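Side-chain contact in putative oxidoreductase (Gluconobacter oxydans, PDB 3WJ7), which probably acts as an NAD(P)-dependent oxidoreductase of the short-chain dehydrogenase/reductase family, with an aldehyde dehydrogenase activity tentatively assigned: residues D201-N206 and R254-I259. Residues are numbered along the deposited sequence; the frame is centred on the assembly and turned at random.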
# COMPACT_ATOMS: atom_id res chain seq x y z
N ASP A 201 -1.41 16.47 24.74
CA ASP A 201 -0.82 15.44 25.58
C ASP A 201 0.14 16.06 26.56
O ASP A 201 0.14 15.73 27.75
CB ASP A 201 -0.00 14.41 24.79
CG ASP A 201 -0.85 13.55 23.82
OD1 ASP A 201 -2.04 13.29 24.04
OD2 ASP A 201 -0.27 13.13 22.80
N CYS A 202 0.95 16.97 26.03
CA CYS A 202 1.95 17.67 26.79
C CYS A 202 1.35 18.60 27.87
O CYS A 202 1.71 18.50 29.05
CB CYS A 202 2.85 18.46 25.85
SG CYS A 202 4.14 19.43 26.67
N ALA A 203 0.45 19.49 27.49
CA ALA A 203 -0.20 20.39 28.44
C ALA A 203 -0.89 19.64 29.59
O ALA A 203 -1.16 20.21 30.65
CB ALA A 203 -1.19 21.26 27.71
N SER A 204 -1.14 18.35 29.36
CA SER A 204 -1.96 17.52 30.24
C SER A 204 -1.09 16.72 31.14
O SER A 204 -1.59 16.11 32.05
CB SER A 204 -2.84 16.54 29.42
OG SER A 204 -3.92 17.18 28.74
N GLY A 205 0.20 16.68 30.85
CA GLY A 205 1.14 15.91 31.64
C GLY A 205 1.39 14.49 31.16
O GLY A 205 2.29 13.82 31.69
N ASN A 206 0.62 14.01 30.18
CA ASN A 206 0.72 12.60 29.74
C ASN A 206 1.66 12.32 28.58
O ASN A 206 1.44 11.33 27.87
CB ASN A 206 -0.65 12.02 29.33
CG ASN A 206 -1.71 12.22 30.38
OD1 ASN A 206 -1.44 12.19 31.59
ND2 ASN A 206 -2.95 12.43 29.92
N ARG A 254 9.03 22.70 26.02
CA ARG A 254 9.35 23.76 26.99
C ARG A 254 8.27 24.87 27.07
O ARG A 254 7.77 25.16 28.16
CB ARG A 254 10.74 24.36 26.74
CG ARG A 254 11.87 23.56 27.40
CD ARG A 254 13.25 23.80 26.78
NE ARG A 254 13.87 22.52 26.41
CZ ARG A 254 14.98 22.36 25.69
NH1 ARG A 254 15.66 23.42 25.25
NH2 ARG A 254 15.43 21.13 25.41
N MET A 255 7.90 25.47 25.93
CA MET A 255 6.89 26.55 25.89
C MET A 255 5.53 26.05 26.36
O MET A 255 4.94 26.65 27.24
CB MET A 255 6.68 27.07 24.49
CG MET A 255 7.62 28.13 23.99
SD MET A 255 7.11 28.64 22.31
CE MET A 255 5.36 28.33 22.43
N VAL A 256 5.05 24.96 25.75
CA VAL A 256 3.77 24.35 26.14
C VAL A 256 3.73 24.20 27.65
O VAL A 256 2.81 24.65 28.30
CB VAL A 256 3.50 22.96 25.44
CG1 VAL A 256 2.24 22.31 25.97
CG2 VAL A 256 3.36 23.10 23.93
N SER A 257 4.75 23.56 28.20
CA SER A 257 4.77 23.27 29.62
C SER A 257 4.80 24.48 30.50
O SER A 257 4.13 24.48 31.54
CB SER A 257 5.94 22.38 29.95
OG SER A 257 5.73 21.15 29.26
N GLN A 258 5.59 25.48 30.11
CA GLN A 258 5.67 26.70 30.90
C GLN A 258 4.35 27.50 30.88
O GLN A 258 3.91 27.94 31.92
CB GLN A 258 6.94 27.54 30.63
CG GLN A 258 6.84 28.74 29.70
CD GLN A 258 8.21 29.15 29.13
OE1 GLN A 258 8.40 30.30 28.71
NE2 GLN A 258 9.17 28.22 29.12
N ILE A 259 3.71 27.60 29.71
CA ILE A 259 2.40 28.22 29.56
C ILE A 259 1.29 27.43 30.29
O ILE A 259 0.34 28.02 30.85
CB ILE A 259 2.00 28.36 28.08
CG1 ILE A 259 2.95 29.29 27.31
CG2 ILE A 259 0.60 28.94 27.94
CD1 ILE A 259 3.04 28.95 25.84
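C202 and V256 meet where the last turn of helix 194-203 lies against helix 249-259, and the side chain of each sets out toward the other helix. With SG anti to the backbone N (chi1 179°), the cysteine reaches outward, and its SG comes to rest 3.5 Å from CG1 of V256. This methyl, likewise anti to its own backbone N, is the branch that makes the contact. It lies alongside the cysteine, with C202 CB 3.9 Å from V256 CG1; the same CG1 also meets the backbone of A203, 3.7 Å from A203 N. The CB of A203 touches this methyl at 4.0 Å, so CG1 is bordered by sulfur, backbone and a short methyl. Alanine suits a position where the backbones come close: the CA atoms of A203 and S257 are 5.9 Å apart.

S257, next to V256 in the same helix, places its OG 3.5 Å from C202 SG. The hydroxyl is hydrogen-bonded to the carbonyl O of F253 one turn earlier, which ties this buried polar group to its own helix; no hydrogen bond joins the two segments. The side chain of C202 also lies about 3 Å from a bound mercury(II) ion, a soft metal with a strong affinity for thiols. V256 also touches V328 of helix 324-337.

The chain leaves the helical course at G205, whose positive phi (92°) would press a side chain against the preceding carbonyl. Its N bonds back to C202 O, and N206 N bonds weakly to D201 O, closing the helix with a Schellman motif. The contact is thus a buried helix-helix packing, small at A203 and S257 and filled by C202 and V256, consistent with the smaller, substrate-binding part of an extended SDR, with helix 249-259 following strand 239-248 of the main sheet.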